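Local coordinates for protein salmonella plasmid virulence: SpvB (Salmonella typhimurium, PDB 6P0X) that probably transfers ADP-ribose from NAD(+) to an arginine of host actin as a secreted toxin, this chain being its N-terminal domain, at residues T111-R116 with L124-G129; L238-F243 with F292-D297; G246-D251 with Q288-H293. All blocks are in the same frame, centred on the assembly; numbering follows the deposited sequence.

Contact 1 (T111-R116 with L124-G129); sequences TRYQPR and LEYWVG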
# COMPACT_ATOMS: atom_id res chain seq x y z
N THR A 111 -12.28 18.16 -2.48
CA THR A 111 -12.55 18.70 -1.15
C THR A 111 -11.26 18.65 -0.34
O THR A 111 -10.68 17.58 -0.15
CB THR A 111 -13.65 17.90 -0.45
OG1 THR A 111 -14.79 17.80 -1.31
CG2 THR A 111 -14.05 18.58 0.86
N ARG A 112 -10.83 19.81 0.16
CA ARG A 112 -9.64 19.85 0.99
C ARG A 112 -9.97 19.43 2.42
O ARG A 112 -10.98 19.85 2.99
CB ARG A 112 -9.05 21.26 1.01
CG ARG A 112 -7.92 21.42 2.01
CD ARG A 112 -7.08 22.66 1.76
NE ARG A 112 -5.92 22.68 2.65
CZ ARG A 112 -5.18 23.76 2.88
NH1 ARG A 112 -5.47 24.92 2.31
NH2 ARG A 112 -4.14 23.67 3.71
N TYR A 113 -9.11 18.59 2.99
CA TYR A 113 -9.24 18.16 4.38
C TYR A 113 -7.98 18.54 5.15
O TYR A 113 -6.89 18.64 4.58
CB TYR A 113 -9.47 16.64 4.48
CG TYR A 113 -10.89 16.22 4.16
CD1 TYR A 113 -11.32 16.05 2.85
CD2 TYR A 113 -11.81 16.01 5.18
CE1 TYR A 113 -12.62 15.66 2.57
CE2 TYR A 113 -13.11 15.63 4.91
CZ TYR A 113 -13.51 15.46 3.61
OH TYR A 113 -14.81 15.08 3.36
N GLN A 114 -8.14 18.74 6.45
CA GLN A 114 -7.03 19.15 7.30
C GLN A 114 -7.24 18.56 8.68
O GLN A 114 -8.36 18.21 9.05
CB GLN A 114 -6.93 20.68 7.36
CG GLN A 114 -8.06 21.35 8.11
CD GLN A 114 -7.99 22.86 8.02
OE1 GLN A 114 -7.88 23.42 6.93
NE2 GLN A 114 -8.04 23.53 9.17
N PRO A 115 -6.18 18.46 9.49
CA PRO A 115 -6.34 17.94 10.85
C PRO A 115 -7.24 18.82 11.70
O PRO A 115 -7.16 20.05 11.64
CB PRO A 115 -4.91 17.90 11.40
CG PRO A 115 -4.04 17.88 10.19
CD PRO A 115 -4.76 18.66 9.14
N ARG A 116 -8.12 18.18 12.46
CA ARG A 116 -9.06 18.91 13.31
C ARG A 116 -8.35 19.62 14.45
O ARG A 116 -8.63 20.79 14.74
CB ARG A 116 -10.12 17.95 13.85
CG ARG A 116 -11.09 18.60 14.82
CD ARG A 116 -12.11 17.61 15.33
NE ARG A 116 -13.17 17.41 14.35
CZ ARG A 116 -14.35 18.01 14.40
NH1 ARG A 116 -15.25 17.77 13.46
NH2 ARG A 116 -14.63 18.86 15.38
N LEU A 124 -4.02 18.22 1.75
CA LEU A 124 -4.66 16.93 1.52
C LEU A 124 -6.02 17.15 0.87
O LEU A 124 -6.81 17.97 1.34
CB LEU A 124 -4.81 16.17 2.84
CG LEU A 124 -5.46 14.79 2.79
CD1 LEU A 124 -4.62 13.82 1.97
CD2 LEU A 124 -5.65 14.27 4.21
N GLU A 125 -6.29 16.40 -0.20
CA GLU A 125 -7.52 16.57 -0.97
C GLU A 125 -8.16 15.22 -1.25
O GLU A 125 -7.48 14.23 -1.51
CB GLU A 125 -7.25 17.27 -2.29
CG GLU A 125 -6.65 18.65 -2.15
CD GLU A 125 -6.25 19.23 -3.48
OE1 GLU A 125 -5.99 18.43 -4.41
OE2 GLU A 125 -6.19 20.47 -3.61
N TYR A 126 -9.49 15.22 -1.21
CA TYR A 126 -10.31 14.07 -1.56
C TYR A 126 -10.95 14.36 -2.91
O TYR A 126 -11.68 15.35 -3.05
CB TYR A 126 -11.36 13.83 -0.47
CG TYR A 126 -12.24 12.62 -0.67
CD1 TYR A 126 -11.72 11.41 -1.10
CD2 TYR A 126 -13.60 12.68 -0.39
CE1 TYR A 126 -12.52 10.30 -1.27
CE2 TYR A 126 -14.42 11.58 -0.56
CZ TYR A 126 -13.87 10.39 -1.00
OH TYR A 126 -14.68 9.29 -1.17
N TRP A 127 -10.66 13.52 -3.90
CA TRP A 127 -11.12 13.69 -5.28
C TRP A 127 -12.19 12.66 -5.57
O TRP A 127 -11.97 11.46 -5.37
CB TRP A 127 -9.97 13.51 -6.27
CG TRP A 127 -8.91 14.57 -6.23
CD1 TRP A 127 -8.17 14.96 -5.15
CD2 TRP A 127 -8.46 15.38 -7.33
NE1 TRP A 127 -7.29 15.96 -5.50
CE2 TRP A 127 -7.45 16.24 -6.84
CE3 TRP A 127 -8.81 15.46 -8.68
CZ2 TRP A 127 -6.80 17.16 -7.65
CZ3 TRP A 127 -8.16 16.39 -9.49
CH2 TRP A 127 -7.17 17.23 -8.96
N VAL A 128 -13.35 13.12 -6.05
CA VAL A 128 -14.45 12.25 -6.42
C VAL A 128 -14.83 12.54 -7.87
O VAL A 128 -15.12 13.69 -8.22
CB VAL A 128 -15.66 12.43 -5.49
CG1 VAL A 128 -16.80 11.49 -5.88
CG2 VAL A 128 -15.26 12.20 -4.04
N GLY A 129 -14.84 11.50 -8.70
CA GLY A 129 -15.18 11.68 -10.10
C GLY A 129 -16.64 12.06 -10.27
O GLY A 129 -17.54 11.38 -9.75
O HOH W 1 -14.58 15.59 -2.79
O HOH W 2 -5.18 20.26 3.71
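Strands 107-115 and 123-129 form an antiparallel beta hairpin, and Thr111, Arg112 and Tyr113 meet Tyr126, Glu125 and Leu124 on the side of the loop that joins the two strands. Thr111 and Tyr126 make a hydrogen-bonded pair. Thr111 N gives to Tyr126 O at 2.9 Å, and Tyr126 N returns a bond to Thr111 O at 2.8 Å. Further along, Tyr113 N reaches Leu124 O at 2.9 Å. Arg112 and Glu125 form the non-hydrogen-bonded pair between them, their CA atoms 4.4 Å apart.

Tyr113 and Tyr126 stand side by side on one face and point the same way. CE1 of Tyr113 lies 3.8 Å from CB of Tyr126. With its CG anti to the backbone N (chi1 -177°), Tyr126 carries its ring away from the neighbouring strand. Its hydroxyl bonds Asp135, and its ring stacks on Trp137. The other face bears Arg112 and Glu125, whose charged ends do not meet.

Two waters bridge the strands. One lies beside the Thr111-Tyr126 pair and joins Thr111 OG1 to Tyr126 O. The other accepts from Arg112 NE and Leu124 N and donates to Tyr113 O, where direct pairing ends. Backbone bonds and waters thus satisfy polar atoms of both strands, while Glu125 finds its partners in Arg123 and Trp127 NE1 and not in Arg112.

Contact 2 (L238-F243 with F292-D297); sequences LFTLVF and FHHFPD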
# COMPACT_ATOMS: atom_id res chain seq x y z
N LEU A 238 14.33 0.95 -12.58
CA LEU A 238 15.63 0.36 -12.28
C LEU A 238 15.62 -0.51 -11.03
O LEU A 238 16.47 -1.40 -10.92
CB LEU A 238 16.68 1.46 -12.13
CG LEU A 238 16.94 2.30 -13.38
CD1 LEU A 238 18.08 3.28 -13.15
CD2 LEU A 238 17.23 1.41 -14.58
N PHE A 239 14.69 -0.28 -10.11
CA PHE A 239 14.69 -0.95 -8.81
C PHE A 239 13.30 -1.48 -8.50
O PHE A 239 12.30 -0.80 -8.73
CB PHE A 239 15.14 0.00 -7.70
CG PHE A 239 16.42 0.74 -8.01
CD1 PHE A 239 17.62 0.05 -8.12
CD2 PHE A 239 16.42 2.11 -8.19
CE1 PHE A 239 18.80 0.73 -8.40
CE2 PHE A 239 17.59 2.79 -8.48
CZ PHE A 239 18.78 2.09 -8.59
N THR A 240 13.24 -2.70 -7.95
CA THR A 240 11.98 -3.30 -7.54
C THR A 240 12.16 -3.96 -6.18
O THR A 240 12.95 -4.90 -6.04
CB THR A 240 11.47 -4.32 -8.56
OG1 THR A 240 11.45 -3.74 -9.86
CG2 THR A 240 10.06 -4.77 -8.19
N LEU A 241 11.42 -3.48 -5.19
CA LEU A 241 11.35 -4.13 -3.89
C LEU A 241 10.12 -5.03 -3.88
O LEU A 241 8.99 -4.55 -4.02
CB LEU A 241 11.27 -3.09 -2.77
CG LEU A 241 11.31 -3.60 -1.33
CD1 LEU A 241 12.68 -4.16 -1.01
CD2 LEU A 241 10.94 -2.49 -0.36
N VAL A 242 10.34 -6.34 -3.73
CA VAL A 242 9.27 -7.33 -3.84
C VAL A 242 8.98 -7.89 -2.45
O VAL A 242 9.89 -8.32 -1.74
CB VAL A 242 9.66 -8.46 -4.81
CG1 VAL A 242 8.58 -9.53 -4.82
CG2 VAL A 242 9.88 -7.91 -6.20
N PHE A 243 7.70 -7.87 -2.07
CA PHE A 243 7.24 -8.53 -0.85
C PHE A 243 6.58 -9.84 -1.26
O PHE A 243 5.53 -9.83 -1.91
CB PHE A 243 6.28 -7.62 -0.08
CG PHE A 243 6.94 -6.42 0.54
CD1 PHE A 243 7.31 -5.34 -0.25
CD2 PHE A 243 7.17 -6.36 1.90
CE1 PHE A 243 7.92 -4.23 0.32
CE2 PHE A 243 7.77 -5.25 2.47
CZ PHE A 243 8.14 -4.18 1.68
N PHE A 292 15.53 -6.23 -6.23
CA PHE A 292 15.89 -6.51 -7.61
C PHE A 292 16.35 -5.24 -8.31
O PHE A 292 15.77 -4.16 -8.12
CB PHE A 292 14.70 -7.10 -8.39
CG PHE A 292 14.45 -8.56 -8.12
CD1 PHE A 292 15.08 -9.53 -8.88
CD2 PHE A 292 13.57 -8.95 -7.14
CE1 PHE A 292 14.85 -10.88 -8.65
CE2 PHE A 292 13.32 -10.30 -6.90
CZ PHE A 292 13.96 -11.26 -7.65
N HIS A 293 17.40 -5.37 -9.12
CA HIS A 293 17.85 -4.31 -10.01
C HIS A 293 17.53 -4.70 -11.45
O HIS A 293 17.47 -5.88 -11.79
CB HIS A 293 19.36 -4.06 -9.87
CG HIS A 293 19.75 -3.50 -8.53
ND1 HIS A 293 21.06 -3.18 -8.22
CD2 HIS A 293 19.02 -3.20 -7.44
CE1 HIS A 293 21.11 -2.71 -6.98
NE2 HIS A 293 19.89 -2.71 -6.49
N HIS A 294 17.35 -3.69 -12.30
CA HIS A 294 16.93 -3.89 -13.69
C HIS A 294 17.87 -3.09 -14.60
O HIS A 294 17.53 -2.00 -15.06
CB HIS A 294 15.47 -3.49 -13.90
CG HIS A 294 14.53 -4.15 -12.95
ND1 HIS A 294 14.04 -5.43 -13.15
CD2 HIS A 294 13.98 -3.72 -11.79
CE1 HIS A 294 13.24 -5.75 -12.16
NE2 HIS A 294 13.18 -4.74 -11.32
N PHE A 295 19.05 -3.65 -14.85
CA PHE A 295 20.06 -3.06 -15.72
C PHE A 295 20.41 -4.07 -16.81
O PHE A 295 21.51 -4.65 -16.81
CB PHE A 295 21.30 -2.65 -14.93
CG PHE A 295 21.06 -1.52 -13.96
CD1 PHE A 295 20.54 -1.76 -12.70
CD2 PHE A 295 21.38 -0.21 -14.31
CE1 PHE A 295 20.33 -0.71 -11.81
CE2 PHE A 295 21.17 0.83 -13.43
CZ PHE A 295 20.64 0.58 -12.18
N PRO A 296 19.50 -4.30 -17.75
CA PRO A 296 19.72 -5.37 -18.74
C PRO A 296 20.93 -5.15 -19.63
O PRO A 296 21.58 -6.13 -20.02
CB PRO A 296 18.42 -5.37 -19.55
CG PRO A 296 17.89 -3.98 -19.41
CD PRO A 296 18.27 -3.54 -18.02
N ASP A 297 21.25 -3.91 -19.98
CA ASP A 297 22.35 -3.66 -20.91
C ASP A 297 23.70 -3.95 -20.26
O ASP A 297 24.56 -4.58 -20.87
CB ASP A 297 22.28 -2.21 -21.41
CG ASP A 297 21.01 -1.92 -22.18
OD1 ASP A 297 20.15 -2.81 -22.26
OD2 ASP A 297 20.87 -0.80 -22.71
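Thr240 and His294 meet through their polar ends, Thr240 OG1 lying 2.5 Å from His294 NE2. This hydrogen bond is unusually short, its exact length is doubtful, and either group could be the donor. The hydroxyl comes in at the edge of the imidazole, near the ring plane, and the two side chains cross at about a right angle. On its other nitrogen, ND1, His294 bonds the carbonyl of Ala302, so both nitrogens probably have partners.

The tight part is the antiparallel ladder beside this bond. Thr240 N gives to Phe292 O, and Phe292 N gives to Thr240 O, both at 2.9 Å. His294 N then bonds Leu238 O at 2.8 Å, but with a bent N-H...O angle of 136°. Buried Val242 adds CG2, 3.9 Å from CD2 of Phe292. Phe258 meets the rings of both Phe292 and His294 edge-to-face.

The looser side is partly exposed and mostly aromatic. Phe239 turns its ring edge toward the face of His293 in a T-shaped pair, with centroids 5.2 Å apart and planes at 76°. His293 NE2 bonds Ser23. Beyond it, Phe295 lies across Leu238: CD1 of Leu238 is 3.8 Å from CZ of the ring, while CD2 sits over one face, toward the rim. Past Phe295 the chain becomes poorly ordered at Pro296 and Asp297.

Backbone pairing and aromatic side-chain contacts thus lie side by side, the Phe239-His293 pair sitting on one face of the ladder. This is an antiparallel pairing of neighbouring strands 237-244 and 288-293, with aromatic side chains packed across it, in this beta-rich N-terminal domain.

Contact 3 (G246-D251 with Q288-H293); sequences GERGVD and QVLMFH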
# COMPACT_ATOMS: atom_id res chain seq x y z
N GLY A 246 5.39 -16.42 -0.19
CA GLY A 246 5.58 -17.83 -0.42
C GLY A 246 5.49 -18.28 -1.86
O GLY A 246 5.78 -19.45 -2.14
N GLU A 247 5.11 -17.39 -2.79
CA GLU A 247 4.95 -17.81 -4.18
C GLU A 247 6.28 -18.18 -4.82
O GLU A 247 6.31 -19.03 -5.73
CB GLU A 247 4.29 -16.70 -5.00
CG GLU A 247 3.29 -15.84 -4.26
CD GLU A 247 3.91 -14.59 -3.66
OE1 GLU A 247 3.93 -13.54 -4.34
OE2 GLU A 247 4.39 -14.67 -2.51
N ARG A 248 7.38 -17.58 -4.38
CA ARG A 248 8.69 -17.81 -4.97
C ARG A 248 9.49 -18.90 -4.27
O ARG A 248 10.59 -19.23 -4.72
CB ARG A 248 9.49 -16.51 -4.99
CG ARG A 248 9.04 -15.54 -6.06
CD ARG A 248 9.45 -14.12 -5.72
NE ARG A 248 8.86 -13.14 -6.64
CZ ARG A 248 7.71 -12.52 -6.42
NH1 ARG A 248 7.25 -11.65 -7.31
NH2 ARG A 248 7.02 -12.75 -5.31
N GLY A 249 8.98 -19.47 -3.18
CA GLY A 249 9.72 -20.47 -2.44
C GLY A 249 10.53 -19.87 -1.30
O GLY A 249 11.08 -18.77 -1.43
N VAL A 250 10.61 -20.58 -0.18
CA VAL A 250 11.30 -20.09 1.01
C VAL A 250 12.54 -20.91 1.33
O VAL A 250 13.10 -20.78 2.42
CB VAL A 250 10.35 -20.05 2.23
CG1 VAL A 250 9.17 -19.13 1.95
CG2 VAL A 250 9.87 -21.46 2.57
N ASP A 251 12.98 -21.74 0.40
CA ASP A 251 14.19 -22.54 0.60
C ASP A 251 15.40 -21.61 0.54
O ASP A 251 15.60 -20.93 -0.47
CB ASP A 251 14.29 -23.63 -0.46
CG ASP A 251 15.39 -24.65 -0.18
OD1 ASP A 251 16.34 -24.34 0.56
OD2 ASP A 251 15.30 -25.78 -0.73
N GLN A 288 9.26 -13.19 2.62
CA GLN A 288 10.56 -12.62 2.29
C GLN A 288 10.39 -11.27 1.62
O GLN A 288 9.34 -10.94 1.07
CB GLN A 288 11.37 -13.57 1.39
CG GLN A 288 10.59 -14.05 0.19
CD GLN A 288 11.24 -15.24 -0.50
OE1 GLN A 288 12.46 -15.36 -0.54
NE2 GLN A 288 10.41 -16.12 -1.05
N VAL A 289 11.46 -10.47 1.70
CA VAL A 289 11.55 -9.18 1.03
C VAL A 289 12.78 -9.20 0.14
O VAL A 289 13.90 -9.37 0.63
CB VAL A 289 11.61 -8.02 2.04
CG1 VAL A 289 11.58 -6.68 1.31
CG2 VAL A 289 10.45 -8.10 3.03
N LEU A 290 12.58 -9.03 -1.16
CA LEU A 290 13.64 -9.19 -2.15
C LEU A 290 13.95 -7.85 -2.81
O LEU A 290 13.04 -7.06 -3.07
CB LEU A 290 13.24 -10.22 -3.21
CG LEU A 290 12.48 -11.43 -2.68
CD1 LEU A 290 11.98 -12.29 -3.83
CD2 LEU A 290 13.36 -12.25 -1.74
N MET A 291 15.22 -7.61 -3.10
CA MET A 291 15.65 -6.41 -3.80
C MET A 291 16.15 -6.79 -5.19
O MET A 291 17.08 -7.60 -5.32
CB MET A 291 16.75 -5.68 -3.02
CG MET A 291 17.10 -4.30 -3.55
SD MET A 291 15.74 -3.12 -3.39
CE MET A 291 15.59 -2.55 -5.08
N PHE A 292 15.53 -6.23 -6.23
CA PHE A 292 15.89 -6.51 -7.61
C PHE A 292 16.35 -5.24 -8.31
O PHE A 292 15.77 -4.16 -8.12
CB PHE A 292 14.70 -7.10 -8.39
CG PHE A 292 14.45 -8.56 -8.12
CD1 PHE A 292 15.08 -9.53 -8.88
CD2 PHE A 292 13.57 -8.95 -7.14
CE1 PHE A 292 14.85 -10.88 -8.65
CE2 PHE A 292 13.32 -10.30 -6.90
CZ PHE A 292 13.96 -11.26 -7.65
N HIS A 293 17.40 -5.37 -9.12
CA HIS A 293 17.85 -4.31 -10.01
C HIS A 293 17.53 -4.70 -11.45
O HIS A 293 17.47 -5.88 -11.79
CB HIS A 293 19.36 -4.06 -9.87
CG HIS A 293 19.75 -3.50 -8.53
ND1 HIS A 293 21.06 -3.18 -8.22
CD2 HIS A 293 19.02 -3.20 -7.44
CE1 HIS A 293 21.11 -2.71 -6.98
NE2 HIS A 293 19.89 -2.71 -6.49
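Arg248 lays the aliphatic part of its side chain against Leu290, with CD of Arg248 3.6 Å from CD1 of Leu290. The two side chains meet at a slant. The arginine belongs to a type I turn, residues 246-249, closed by a weak bond from Gly249 N to Gly246 O. Its chain is extended from CG to NE, which carries the guanidinium past the leucine toward polar partners. NH2 forms a salt bridge with Asp244 and a weaker one with Glu247 OE1, at 3.3 Å. NH1 bonds the carbonyl of Phe258.

Gln288 supplies the hydrogen bond between the loop and the strand. Its NE2 gives to Gly249 O at 2.8 Å, with an N-H...O angle of 147°. The donor sits above the carbonyl plane, 43° out of it. CG of Gln288 lies between the backbone N and the carbonyl carbon (chi1 50°), and beyond it the chain is extended toward the loop. The same NE2 also bonds Asp244, while OE1 accepts from Arg308. Both ends of the buried Gln288 amide are therefore satisfied, its rotation is fixed by partners on either atom, and Asp244 links it to the arginine that touches Leu290.

Overall arrangement
Along the chain, contact 1 closes before contacts 2 and 3 open. It lies on the opposite side of the chain's centre from them. Its centre is about 34 Å from that of contact 2 and about 37 Å from that of contact 3. Contacts 2 and 3 are neighbours, with centres about 13 Å apart. Both use strand 288-293 and share Phe292 and His293. Contact 2 pairs that strand with strand 237-244, while contact 3 packs the loop following strand 237-244 against it. Between them, Val242 O lies 2.8 Å from Leu290 N, a probable hydrogen bond. Antiparallel pairing thus occurs on both sides of the domain's centre, as a local hairpin on one and between strands far apart in sequence on the other.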